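Local coordinates for putative carbohydrate metabolism domain-containing protein (PDB 3S30) that probably acts in carbohydrate metabolism, as a putative glycoside hydrolase with a galactose-binding-like domain that holds a sodium ion, at residues N115-Y120 and G140-G145; L169-T174 and L323-D328; T97-T102 and T212-E217. All blocks are in the same frame, centred on the assembly; numbering follows the deposited sequence.

Contact 1: N115-Y120 and G140-G145; sequences NKNEYY and GFALTG
The carbonyl oxygen of Ala142 takes a straight hydrogen bond from the side-chain amide of Asn115. Asn115 ND2 lies 2.6 Å from Ala142 O, with an N-H...O angle of 177°. The acceptor lies in the Asn115 amide plane, and the donor lies in the carbonyl plane of Ala142. CG of Asn115 stands anti to the backbone N (chi1 -172°), which carries the amide out to Ala142. Asn117 ND2 also comes within 2.8 Å of Ala142 O, but its angle is too poor for a bond. Asn117 ND2 donates instead to Gly145 O at 2.8 Å, with the donor tilted from that carbonyl plane. Asn117 OD1 accepts from the backbone N of Tyr148, so donor and acceptor together fix the rotation of this buried amide. The two asparagines thus bind two carbonyls, that of Ala142 and that of Gly145 in the loop beyond it. The apolar part is small: Ala142 CB packs 4.4 Å from Tyr119 CE2, approaching the ring obliquely. Asn115 and Lys116 both have left-handed backbone angles, close to a type I' turn, and form the bend of a two-residue beta hairpin. This hairpin joins strands 108-114 and 117-124 of a three-stranded antiparallel sheet. Helix 138-142 packs against this hairpin: Tyr119 also touches Asn138 and Gln139, and Leu143 reaches Tyr114 of strand 108-114.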
ATOM      1  N   ASN A 115      17.980  -9.307  -8.476  1.00 64.36           N
ATOM      2  CA  ASN A 115      17.827 -10.646  -9.016  1.00 65.71           C
ATOM      3  C   ASN A 115      17.662 -10.642 -10.537  1.00 67.93           C
ATOM      4  O   ASN A 115      16.803 -11.340 -11.092  1.00 69.64           O
ATOM      5  CB  ASN A 115      16.651 -11.340  -8.329  1.00 65.03           C
ATOM      6  CG  ASN A 115      16.540 -12.819  -8.693  1.00 68.44           C
ATOM      7  OD1 ASN A 115      17.546 -13.522  -8.829  1.00 70.38           O
ATOM      8  ND2 ASN A 115      15.309 -13.292  -8.845  1.00 69.28           N
ATOM      9  N   LYS A 116      18.483  -9.830 -11.194  1.00 69.32           N
ATOM     10  CA  LYS A 116      18.486  -9.691 -12.653  1.00 71.26           C
ATOM     11  C   LYS A 116      17.179  -9.086 -13.199  1.00 67.43           C
ATOM     12  O   LYS A 116      16.864  -9.223 -14.377  1.00 68.67           O
ATOM     13  CB  LYS A 116      18.853 -11.030 -13.326  1.00 73.67           C
ATOM     14  CG  LYS A 116      20.219 -11.557 -12.881  1.00 81.90           C
ATOM     15  CD  LYS A 116      20.600 -12.918 -13.498  1.00 86.43           C
ATOM     16  CE  LYS A 116      21.280 -12.782 -14.855  1.00 93.62           C
ATOM     17  NZ  LYS A 116      22.123 -13.986 -15.201  1.00 96.31           N
ATOM     18  N   ASN A 117      16.451  -8.393 -12.324  1.00 64.49           N
ATOM     19  CA  ASN A 117      15.272  -7.610 -12.686  1.00 62.13           C
ATOM     20  C   ASN A 117      15.521  -6.149 -12.350  1.00 60.54           C
ATOM     21  O   ASN A 117      16.444  -5.836 -11.598  1.00 60.09           O
ATOM     22  CB  ASN A 117      14.041  -8.064 -11.891  1.00 58.90           C
ATOM     23  CG  ASN A 117      13.798  -9.547 -11.983  1.00 61.45           C
ATOM     24  OD1 ASN A 117      13.493 -10.072 -13.055  1.00 55.81           O
ATOM     25  ND2 ASN A 117      13.917 -10.238 -10.849  1.00 58.45           N
ATOM     26  N   GLU A 118      14.681  -5.275 -12.906  1.00 59.70           N
ATOM     27  CA  GLU A 118      14.635  -3.864 -12.537  1.00 59.80           C
ATOM     28  C   GLU A 118      13.185  -3.433 -12.286  1.00 57.29           C
ATOM     29  O   GLU A 118      12.298  -3.810 -13.036  1.00 57.00           O
ATOM     30  CB  GLU A 118      15.259  -3.007 -13.641  1.00 62.63           C
ATOM     31  CG  GLU A 118      16.770  -3.149 -13.764  1.00 65.68           C
ATOM     32  CD  GLU A 118      17.396  -2.085 -14.668  1.00 73.86           C
ATOM     33  OE1 GLU A 118      16.750  -1.678 -15.663  1.00 72.87           O
ATOM     34  OE2 GLU A 118      18.544  -1.661 -14.386  1.00 77.20           O
ATOM     35  N   TYR A 119      12.952  -2.643 -11.235  1.00 55.96           N
ATOM     36  CA  TYR A 119      11.602  -2.163 -10.902  1.00 53.86           C
ATOM     37  C   TYR A 119      11.598  -0.706 -10.425  1.00 53.12           C
ATOM     38  O   TYR A 119      12.655  -0.124 -10.192  1.00 54.20           O
ATOM     39  CB  TYR A 119      10.960  -3.076  -9.856  1.00 53.36           C
ATOM     40  CG  TYR A 119      11.722  -3.169  -8.551  1.00 52.85           C
ATOM     41  CD1 TYR A 119      11.549  -2.213  -7.558  1.00 48.19           C
ATOM     42  CD2 TYR A 119      12.595  -4.223  -8.306  1.00 52.67           C
ATOM     43  CE1 TYR A 119      12.227  -2.298  -6.364  1.00 50.63           C
ATOM     44  CE2 TYR A 119      13.299  -4.305  -7.108  1.00 53.60           C
ATOM     45  CZ  TYR A 119      13.113  -3.338  -6.148  1.00 50.95           C
ATOM     46  OH  TYR A 119      13.782  -3.402  -4.959  1.00 51.63           O
ATOM     47  N   TYR A 120      10.410  -0.113 -10.295  1.00 51.52           N
ATOM     48  CA  TYR A 120      10.286   1.277  -9.810  1.00 50.15           C
ATOM     49  C   TYR A 120      10.061   1.403  -8.295  1.00 49.52           C
ATOM     50  O   TYR A 120       9.327   0.615  -7.693  1.00 48.00           O
ATOM     51  CB  TYR A 120       9.141   2.012 -10.504  1.00 49.50           C
ATOM     52  CG  TYR A 120       9.303   2.292 -11.988  1.00 49.70           C
ATOM     53  CD1 TYR A 120      10.543   2.617 -12.554  1.00 52.90           C
ATOM     54  CD2 TYR A 120       8.189   2.274 -12.824  1.00 49.65           C
ATOM     55  CE1 TYR A 120      10.656   2.889 -13.917  1.00 51.92           C
ATOM     56  CE2 TYR A 120       8.293   2.553 -14.171  1.00 46.89           C
ATOM     57  CZ  TYR A 120       9.514   2.849 -14.715  1.00 49.28           C
ATOM     58  OH  TYR A 120       9.570   3.111 -16.057  1.00 54.24           O
ATOM     59  N   GLY A 140       9.934  -8.355  -3.494  1.00 51.40           N
ATOM     60  CA  GLY A 140       9.459  -9.718  -3.313  1.00 51.82           C
ATOM     61  C   GLY A 140       9.162 -10.386  -4.649  1.00 51.97           C
ATOM     62  O   GLY A 140       9.442 -11.574  -4.839  1.00 51.34           O
ATOM     63  N   PHE A 141       8.608  -9.610  -5.573  1.00 50.95           N
ATOM     64  CA  PHE A 141       8.265 -10.107  -6.899  1.00 53.75           C
ATOM     65  C   PHE A 141       9.542 -10.409  -7.703  1.00 56.32           C
ATOM     66  O   PHE A 141       9.594 -11.373  -8.479  1.00 58.47           O
ATOM     67  CB  PHE A 141       7.366  -9.104  -7.640  1.00 51.22           C
ATOM     68  CG  PHE A 141       6.770  -9.651  -8.909  1.00 48.05           C
ATOM     69  CD1 PHE A 141       5.688 -10.505  -8.866  1.00 46.88           C
ATOM     70  CD2 PHE A 141       7.290  -9.309 -10.138  1.00 50.48           C
ATOM     71  CE1 PHE A 141       5.139 -11.005 -10.036  1.00 54.44           C
ATOM     72  CE2 PHE A 141       6.748  -9.810 -11.307  1.00 55.19           C
ATOM     73  CZ  PHE A 141       5.671 -10.658 -11.256  1.00 51.41           C
ATOM     74  N   ALA A 142      10.568  -9.591  -7.481  1.00 56.30           N
ATOM     75  CA  ALA A 142      11.893  -9.799  -8.066  1.00 58.12           C
ATOM     76  C   ALA A 142      12.524 -11.183  -7.762  1.00 59.16           C
ATOM     77  O   ALA A 142      13.339 -11.680  -8.549  1.00 60.12           O
ATOM     78  CB  ALA A 142      12.829  -8.671  -7.621  1.00 57.42           C
ATOM     79  N   LEU A 143      12.157 -11.794  -6.634  1.00 59.15           N
ATOM     80  CA  LEU A 143      12.641 -13.149  -6.286  1.00 62.09           C
ATOM     81  C   LEU A 143      12.033 -14.275  -7.125  1.00 63.57           C
ATOM     82  O   LEU A 143      12.655 -15.325  -7.254  1.00 66.71           O
ATOM     83  CB  LEU A 143      12.368 -13.475  -4.815  1.00 61.40           C
ATOM     84  CG  LEU A 143      13.047 -12.634  -3.723  1.00 66.83           C
ATOM     85  CD1 LEU A 143      12.604 -13.147  -2.345  1.00 70.69           C
ATOM     86  CD2 LEU A 143      14.567 -12.638  -3.818  1.00 55.61           C
ATOM     87  N   THR A 144      10.834 -14.059  -7.681  1.00 62.79           N
ATOM     88  CA  THR A 144      10.056 -15.122  -8.331  1.00 65.56           C
ATOM     89  C   THR A 144      10.444 -15.370  -9.783  1.00 69.13           C
ATOM     90  O   THR A 144       9.971 -16.335 -10.384  1.00 72.85           O
ATOM     91  CB  THR A 144       8.495 -14.855  -8.297  1.00 65.61           C
ATOM     92  OG1 THR A 144       8.131 -13.783  -9.199  1.00 63.55           O
ATOM     93  CG2 THR A 144       8.012 -14.535  -6.880  1.00 60.29           C
ATOM     94  N   GLY A 145      11.277 -14.505 -10.355  1.00 68.92           N
ATOM     95  CA  GLY A 145      11.703 -14.671 -11.736  1.00 71.52           C
ATOM     96  C   GLY A 145      12.821 -13.727 -12.134  1.00 72.92           C
ATOM     97  O   GLY A 145      13.242 -12.894 -11.343  1.00 70.83           O
TER

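Contact 2: L169-T174 and L323-D328; sequences LITRKT and LSASKD
Leu169 reaches across to the end of strand 317-324 and the loop that follows it. Its CB sits 4.1 Å from the CB of Ala325. Beyond CG, the CD1 branch meets Leu323, at 3.8 Å from Leu323 O and 3.9 Å from Leu323 CB. CG stands anti to the carbonyl carbon (chi1 -58°), and an extended second torsion (chi2 -179°) carries CD1 on to Leu323. The Ala325 methyl is wedged between Leu169 and Thr171, with Leu169 O and Thr171 OG1 each 3.7 Å from its CB. Next to this apolar patch two buried hydroxyls meet. Thr171 OG1 is placed to donate to Ser326 OG at 2.5 Å, a very short separation whose exact value is doubtful. Ser326 OG is also hydrogen-bonded to Asp244 OD2, so the pair belongs to a small polar chain in the interior. The two strands are not direct neighbours: strand 185-191 pairs antiparallel with both 166-173 and 317-324. Strand 166-173 also pairs with strand 339-349, where the Leu169 backbone bonds to Leu340, which also touches Ala325. Helix 138-142 meets the far end of the 169-174 segment through Phe141.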
ATOM      1  N   LEU A 169      -1.416  -0.149  -9.953  1.00 48.28           N
ATOM      2  CA  LEU A 169      -1.282  -1.382  -9.211  1.00 49.60           C
ATOM      3  C   LEU A 169      -1.949  -2.505 -10.021  1.00 50.23           C
ATOM      4  O   LEU A 169      -3.155  -2.454 -10.307  1.00 49.64           O
ATOM      5  CB  LEU A 169      -1.891  -1.233  -7.808  1.00 49.40           C
ATOM      6  CG  LEU A 169      -1.297  -0.103  -6.946  1.00 49.26           C
ATOM      7  CD1 LEU A 169      -1.933  -0.032  -5.565  1.00 44.90           C
ATOM      8  CD2 LEU A 169       0.228  -0.232  -6.809  1.00 46.53           C
ATOM      9  N   ILE A 170      -1.146  -3.489 -10.424  1.00 49.54           N
ATOM     10  CA  ILE A 170      -1.650  -4.656 -11.148  1.00 50.35           C
ATOM     11  C   ILE A 170      -1.210  -5.940 -10.417  1.00 50.69           C
ATOM     12  O   ILE A 170      -0.026  -6.264 -10.377  1.00 48.67           O
ATOM     13  CB  ILE A 170      -1.158  -4.680 -12.600  1.00 50.61           C
ATOM     14  CG1 ILE A 170      -1.410  -3.335 -13.285  1.00 52.31           C
ATOM     15  CG2 ILE A 170      -1.842  -5.794 -13.390  1.00 52.11           C
ATOM     16  CD1 ILE A 170      -0.999  -3.300 -14.771  1.00 50.19           C
ATOM     17  N   THR A 171      -2.174  -6.635  -9.803  1.00 50.26           N
ATOM     18  CA  THR A 171      -1.939  -7.959  -9.236  1.00 49.65           C
ATOM     19  C   THR A 171      -1.363  -8.903 -10.301  1.00 48.71           C
ATOM     20  O   THR A 171      -1.891  -9.005 -11.403  1.00 47.81           O
ATOM     21  CB  THR A 171      -3.237  -8.534  -8.627  1.00 51.67           C
ATOM     22  OG1 THR A 171      -3.536  -7.830  -7.414  1.00 54.02           O
ATOM     23  CG2 THR A 171      -3.110 -10.039  -8.318  1.00 53.95           C
ATOM     24  N   ARG A 172      -0.262  -9.571  -9.968  1.00 49.42           N
ATOM     25  CA  ARG A 172       0.484 -10.378 -10.937  1.00 51.40           C
ATOM     26  C   ARG A 172       0.513 -11.839 -10.545  1.00 52.81           C
ATOM     27  O   ARG A 172       0.581 -12.185  -9.369  1.00 48.88           O
ATOM     28  CB  ARG A 172       1.948  -9.915 -11.042  1.00 51.45           C
ATOM     29  CG  ARG A 172       2.182  -8.502 -11.523  1.00 47.72           C
ATOM     30  CD  ARG A 172       1.500  -8.203 -12.829  1.00 48.44           C
ATOM     31  NE  ARG A 172       1.998  -6.956 -13.394  1.00 53.21           N
ATOM     32  CZ  ARG A 172       1.687  -6.479 -14.599  1.00 54.98           C
ATOM     33  NH1 ARG A 172       0.837  -7.118 -15.385  1.00 51.62           N
ATOM     34  NH2 ARG A 172       2.215  -5.327 -15.006  1.00 59.37           N
ATOM     35  N   LYS A 173       0.479 -12.695 -11.559  1.00 57.08           N
ATOM     36  CA  LYS A 173       0.881 -14.087 -11.401  1.00 59.15           C
ATOM     37  C   LYS A 173       2.405 -14.094 -11.237  1.00 58.53           C
ATOM     38  O   LYS A 173       3.114 -13.373 -11.945  1.00 56.66           O
ATOM     39  CB  LYS A 173       0.476 -14.878 -12.643  1.00 62.04           C
ATOM     40  CG  LYS A 173       0.633 -16.377 -12.532  1.00 66.16           C
ATOM     41  CD  LYS A 173       0.292 -17.044 -13.855  1.00 68.63           C
ATOM     42  CE  LYS A 173       0.405 -18.566 -13.758  1.00 76.50           C
ATOM     43  NZ  LYS A 173       1.818 -19.045 -13.782  1.00 75.35           N
ATOM     44  N   THR A 174       2.904 -14.875 -10.283  1.00 58.12           N
ATOM     45  CA  THR A 174       4.347 -14.991 -10.080  1.00 57.52           C
ATOM     46  C   THR A 174       4.998 -15.930 -11.096  1.00 60.20           C
ATOM     47  O   THR A 174       4.319 -16.714 -11.772  1.00 61.40           O
ATOM     48  CB  THR A 174       4.670 -15.488  -8.680  1.00 57.34           C
ATOM     49  OG1 THR A 174       3.801 -16.582  -8.357  1.00 51.41           O
ATOM     50  CG2 THR A 174       4.500 -14.350  -7.674  1.00 52.44           C
ATOM     51  N   LEU A 323      -2.366   0.811  -0.038  1.00 45.97           N
ATOM     52  CA  LEU A 323      -3.211   0.677  -1.221  1.00 47.64           C
ATOM     53  C   LEU A 323      -2.958  -0.706  -1.854  1.00 47.86           C
ATOM     54  O   LEU A 323      -1.810  -1.142  -1.931  1.00 46.32           O
ATOM     55  CB  LEU A 323      -2.864   1.793  -2.212  1.00 46.83           C
ATOM     56  CG  LEU A 323      -2.778   3.195  -1.596  1.00 48.08           C
ATOM     57  CD1 LEU A 323      -2.032   4.183  -2.496  1.00 50.08           C
ATOM     58  CD2 LEU A 323      -4.169   3.706  -1.260  1.00 46.37           C
ATOM     59  N   SER A 324      -4.009  -1.386  -2.307  1.00 47.10           N
ATOM     60  CA  SER A 324      -3.833  -2.720  -2.909  1.00 47.98           C
ATOM     61  C   SER A 324      -4.879  -3.016  -3.972  1.00 47.83           C
ATOM     62  O   SER A 324      -6.053  -2.785  -3.745  1.00 47.54           O
ATOM     63  CB  SER A 324      -3.907  -3.815  -1.837  1.00 48.19           C
ATOM     64  OG  SER A 324      -3.604  -5.094  -2.388  1.00 48.51           O
ATOM     65  N   ALA A 325      -4.449  -3.559  -5.111  1.00 48.58           N
ATOM     66  CA  ALA A 325      -5.375  -3.977  -6.182  1.00 48.70           C
ATOM     67  C   ALA A 325      -6.220  -5.198  -5.804  1.00 49.10           C
ATOM     68  O   ALA A 325      -7.304  -5.404  -6.362  1.00 50.77           O
ATOM     69  CB  ALA A 325      -4.619  -4.250  -7.472  1.00 48.12           C
ATOM     70  N   SER A 326      -5.734  -5.997  -4.861  1.00 49.74           N
ATOM     71  CA  SER A 326      -6.465  -7.188  -4.394  1.00 52.04           C
ATOM     72  C   SER A 326      -6.515  -7.249  -2.864  1.00 51.75           C
ATOM     73  O   SER A 326      -5.521  -7.548  -2.219  1.00 51.43           O
ATOM     74  CB  SER A 326      -5.823  -8.469  -4.962  1.00 52.07           C
ATOM     75  OG  SER A 326      -5.734  -8.406  -6.379  1.00 51.24           O
ATOM     76  N   LYS A 327      -7.684  -6.966  -2.299  1.00 53.44           N
ATOM     77  CA  LYS A 327      -7.866  -6.927  -0.845  1.00 54.96           C
ATOM     78  C   LYS A 327      -7.177  -8.092  -0.137  1.00 56.20           C
ATOM     79  O   LYS A 327      -6.463  -7.885   0.853  1.00 56.16           O
ATOM     80  CB  LYS A 327      -9.355  -6.945  -0.487  1.00 56.25           C
ATOM     81  CG  LYS A 327      -9.636  -7.061   1.026  1.00 59.57           C
ATOM     82  CD  LYS A 327     -11.136  -7.035   1.335  1.00 67.41           C
ATOM     83  CE  LYS A 327     -11.400  -6.947   2.851  1.00 74.42           C
ATOM     84  NZ  LYS A 327     -10.607  -7.955   3.655  1.00 76.99           N
ATOM     85  N   ASP A 328      -7.410  -9.307  -0.641  1.00 55.32           N
ATOM     86  CA  ASP A 328      -6.933 -10.516   0.019  1.00 56.40           C
ATOM     87  C   ASP A 328      -5.663 -11.107  -0.601  1.00 55.08           C
ATOM     88  O   ASP A 328      -5.289 -12.234  -0.287  1.00 53.19           O
ATOM     89  CB  ASP A 328      -8.050 -11.556   0.069  1.00 58.80           C
ATOM     90  CG  ASP A 328      -9.102 -11.237   1.122  1.00 62.39           C
ATOM     91  OD1 ASP A 328      -8.736 -10.701   2.189  1.00 66.21           O
ATOM     92  OD2 ASP A 328     -10.292 -11.537   0.891  1.00 69.69           O
TER

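Contact 3: T97-T102 and T212-E217; sequences TKSIPT and TTFYYE
The end-to-end directions of residues 97-102 and 212-216 lie 86° apart, and the backbones come closest at Ser99 and Phe214, whose CA atoms are 6.6 Å apart. Two waters bridge the segments. One donates to Ser99 OG and accepts from Tyr215 N. The other accepts from Ile100 N and donates to Thr213 O. Ser99 OG, anti to the backbone N (chi1 175°), also donates in the carbonyl plane to Ile100 O at 2.6 Å. Ser99 OG also lies at the edge of the Tyr216 ring, 3.5 Å from Tyr216 CE2. The segment 97-102 is the start of the modelled chain. It leads into strand 103-104, which pairs with strand 339-349, while the backbones of Thr212 and Phe214 hydrogen-bond to Val319 and Tyr317 of strand 317-324. The contact therefore lays the incoming chain over the end of a strand in what is probably a galactose-binding-like beta fold. Ile100 packs on both Thr212 and Phe214. Its CD1 meets Thr212 CG2 tip to tip at 3.6 Å. Its CG1 lies in plane at the edge of the Phe214 ring, 3.9 Å from CE1. Thr102 CG2 comes to the same ring at its edge, 4.0 Å from CZ. Farther out, Thr97 leans obliquely on the Tyr215 ring, with CG2 3.5 Å from the OH. Phe214 also touches Leu347 and Cys349 of strand 339-349.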
ATOM      1  N   THR A  97      12.905  18.560  12.835  1.00120.78           N
ATOM      2  CA  THR A  97      11.708  17.753  12.457  1.00114.11           C
ATOM      3  C   THR A  97      11.046  18.296  11.193  1.00107.59           C
ATOM      4  O   THR A  97      10.368  19.324  11.237  1.00106.23           O
ATOM      5  CB  THR A  97      10.645  17.741  13.582  1.00114.12           C
ATOM      6  OG1 THR A  97      10.094  19.054  13.753  1.00112.75           O
ATOM      7  CG2 THR A  97      11.250  17.266  14.898  1.00121.19           C
ATOM      8  N   LYS A  98      11.252  17.609  10.073  1.00104.07           N
ATOM      9  CA  LYS A  98      10.541  17.921   8.831  1.00 98.08           C
ATOM     10  C   LYS A  98       9.445  16.887   8.578  1.00 91.62           C
ATOM     11  O   LYS A  98       9.651  15.684   8.777  1.00 91.02           O
ATOM     12  CB  LYS A  98      11.504  17.964   7.640  1.00 98.43           C
ATOM     13  CG  LYS A  98      12.385  19.209   7.593  1.00104.95           C
ATOM     14  CD  LYS A  98      13.264  19.208   6.346  1.00109.58           C
ATOM     15  CE  LYS A  98      14.236  20.378   6.331  1.00116.66           C
ATOM     16  NZ  LYS A  98      15.144  20.316   5.144  1.00117.48           N
ATOM     17  N   SER A  99       8.281  17.368   8.149  1.00 86.33           N
ATOM     18  CA  SER A  99       7.175  16.501   7.769  1.00 80.22           C
ATOM     19  C   SER A  99       7.416  15.929   6.385  1.00 75.76           C
ATOM     20  O   SER A  99       8.030  16.577   5.541  1.00 74.42           O
ATOM     21  CB  SER A  99       5.850  17.273   7.775  1.00 78.28           C
ATOM     22  OG  SER A  99       4.767  16.475   7.287  1.00 74.31           O
ATOM     23  N   ILE A 100       6.943  14.707   6.163  1.00 73.21           N
ATOM     24  CA  ILE A 100       6.752  14.202   4.801  1.00 69.83           C
ATOM     25  C   ILE A 100       5.680  15.055   4.104  1.00 66.53           C
ATOM     26  O   ILE A 100       4.918  15.761   4.777  1.00 66.87           O
ATOM     27  CB  ILE A 100       6.315  12.711   4.774  1.00 69.51           C
ATOM     28  CG1 ILE A 100       5.015  12.498   5.576  1.00 68.37           C
ATOM     29  CG2 ILE A 100       7.455  11.800   5.291  1.00 68.42           C
ATOM     30  CD1 ILE A 100       4.459  11.096   5.478  1.00 63.89           C
ATOM     31  N   PRO A 101       5.620  15.010   2.762  1.00 63.73           N
ATOM     32  CA  PRO A 101       4.510  15.671   2.090  1.00 60.88           C
ATOM     33  C   PRO A 101       3.181  15.007   2.421  1.00 58.92           C
ATOM     34  O   PRO A 101       3.154  13.830   2.814  1.00 58.13           O
ATOM     35  CB  PRO A 101       4.828  15.490   0.600  1.00 60.15           C
ATOM     36  CG  PRO A 101       6.260  15.149   0.534  1.00 62.78           C
ATOM     37  CD  PRO A 101       6.571  14.429   1.801  1.00 64.38           C
ATOM     38  N   THR A 102       2.097  15.767   2.279  1.00 57.63           N
ATOM     39  CA  THR A 102       0.750  15.248   2.513  1.00 56.44           C
ATOM     40  C   THR A 102      -0.070  15.134   1.235  1.00 55.32           C
ATOM     41  O   THR A 102      -1.200  14.630   1.267  1.00 56.01           O
ATOM     42  CB  THR A 102      -0.004  16.097   3.546  1.00 57.09           C
ATOM     43  OG1 THR A 102      -0.062  17.469   3.110  1.00 58.84           O
ATOM     44  CG2 THR A 102       0.698  15.993   4.911  1.00 58.21           C
ATOM     45  N   THR A 212       5.410   5.653   9.077  1.00 58.95           N
ATOM     46  CA  THR A 212       6.516   6.605   9.100  1.00 58.57           C
ATOM     47  C   THR A 212       6.153   7.718  10.063  1.00 60.44           C
ATOM     48  O   THR A 212       4.973   8.025  10.252  1.00 61.41           O
ATOM     49  CB  THR A 212       6.837   7.189   7.706  1.00 56.37           C
ATOM     50  OG1 THR A 212       8.202   7.634   7.668  1.00 52.77           O
ATOM     51  CG2 THR A 212       5.913   8.339   7.372  1.00 49.50           C
ATOM     52  N   THR A 213       7.170   8.327  10.658  1.00 61.59           N
ATOM     53  CA  THR A 213       6.966   9.330  11.687  1.00 63.59           C
ATOM     54  C   THR A 213       6.150  10.505  11.138  1.00 64.30           C
ATOM     55  O   THR A 213       6.440  11.033  10.056  1.00 64.39           O
ATOM     56  CB  THR A 213       8.309   9.770  12.278  1.00 66.24           C
ATOM     57  OG1 THR A 213       8.961   8.622  12.865  1.00 65.26           O
ATOM     58  CG2 THR A 213       8.117  10.864  13.329  1.00 66.57           C
ATOM     59  N   PHE A 214       5.107  10.876  11.879  1.00 63.93           N
ATOM     60  CA  PHE A 214       4.150  11.878  11.440  1.00 64.03           C
ATOM     61  C   PHE A 214       3.789  12.797  12.616  1.00 65.49           C
ATOM     62  O   PHE A 214       3.446  12.317  13.698  1.00 67.10           O
ATOM     63  CB  PHE A 214       2.903  11.171  10.879  1.00 62.52           C
ATOM     64  CG  PHE A 214       2.106  12.009   9.922  1.00 61.62           C
ATOM     65  CD1 PHE A 214       2.652  12.408   8.708  1.00 61.19           C
ATOM     66  CD2 PHE A 214       0.810  12.390  10.224  1.00 62.54           C
ATOM     67  CE1 PHE A 214       1.925  13.193   7.825  1.00 62.24           C
ATOM     68  CE2 PHE A 214       0.074  13.166   9.336  1.00 64.73           C
ATOM     69  CZ  PHE A 214       0.634  13.568   8.135  1.00 60.86           C
ATOM     70  N   TYR A 215       3.871  14.109  12.391  1.00 66.47           N
ATOM     71  CA  TYR A 215       3.686  15.127  13.448  1.00 67.50           C
ATOM     72  C   TYR A 215       2.277  15.714  13.496  1.00 67.42           C
ATOM     73  O   TYR A 215       1.978  16.524  14.369  1.00 70.64           O
ATOM     74  CB  TYR A 215       4.705  16.265  13.274  1.00 67.41           C
ATOM     75  CG  TYR A 215       6.116  15.760  13.354  1.00 68.67           C
ATOM     76  CD1 TYR A 215       6.736  15.572  14.583  1.00 70.24           C
ATOM     77  CD2 TYR A 215       6.814  15.407  12.211  1.00 68.45           C
ATOM     78  CE1 TYR A 215       8.013  15.078  14.664  1.00 69.06           C
ATOM     79  CE2 TYR A 215       8.101  14.911  12.287  1.00 69.06           C
ATOM     80  CZ  TYR A 215       8.689  14.746  13.516  1.00 66.94           C
ATOM     81  OH  TYR A 215       9.966  14.253  13.603  1.00 76.11           O
ATOM     82  N   TYR A 216       1.415  15.314  12.571  1.00 82.57           N
ATOM     83  CA  TYR A 216       0.060  15.848  12.527  1.00 81.95           C
ATOM     84  C   TYR A 216      -0.981  14.800  12.876  1.00 79.36           C
ATOM     85  O   TYR A 216      -0.693  13.604  12.934  1.00 78.20           O
ATOM     86  CB  TYR A 216      -0.225  16.453  11.151  1.00 80.59           C
ATOM     87  CG  TYR A 216       0.780  17.517  10.778  1.00 84.75           C
ATOM     88  CD1 TYR A 216       0.846  18.704  11.486  1.00 92.19           C
ATOM     89  CD2 TYR A 216       1.683  17.321   9.735  1.00 89.42           C
ATOM     90  CE1 TYR A 216       1.779  19.684  11.165  1.00 99.73           C
ATOM     91  CE2 TYR A 216       2.616  18.296   9.401  1.00 94.92           C
ATOM     92  CZ  TYR A 216       2.657  19.477  10.123  1.00 99.02           C
ATOM     93  OH  TYR A 216       3.574  20.451   9.810  1.00102.35           O
ATOM     94  N   GLU A 217      -2.196  15.269  13.119  1.00 79.81           N
ATOM     95  CA  GLU A 217      -3.340  14.391  13.338  1.00 78.86           C
ATOM     96  C   GLU A 217      -4.169  14.383  12.052  1.00 75.88           C
ATOM     97  O   GLU A 217      -4.808  15.380  11.717  1.00 76.17           O
ATOM     98  CB  GLU A 217      -4.158  14.816  14.574  1.00 81.12           C
ATOM     99  CG  GLU A 217      -3.645  16.077  15.267  1.00 87.81           C
ATOM    100  CD  GLU A 217      -4.264  16.338  16.622  1.00 88.84           C
ATOM    101  OE1 GLU A 217      -4.900  15.432  17.203  1.00 86.32           O
ATOM    102  OE2 GLU A 217      -4.093  17.470  17.112  1.00 93.17           O
TER
HETATM  103  O   HOH W   1       4.427  15.396   9.805  1.00 65.47           O
HETATM  104  O   HOH W   2       6.940  13.268   8.589  1.00 70.72           O

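Contact 1 and contact 2 are close neighbours, with centres about 16 Å apart. They touch through Phe141, which packs on Arg172 and Thr174, and through Thr144 against Thr174. The centre of contact 3 is about 31 Å from that of contact 1 and about 27 Å from that of contact 2, on the opposite side of the chain's centre from contact 2. Contacts 2 and 3 reach the same sheet, since strands 317-324 and 208-213 pair in it. Along the chain, contact 1 closes before contact 2 opens, and it is nested inside the loop closed by contact 3. The segments of contacts 2 and 3 alternate. The antiparallel strands thus bring together segments far apart in the sequence.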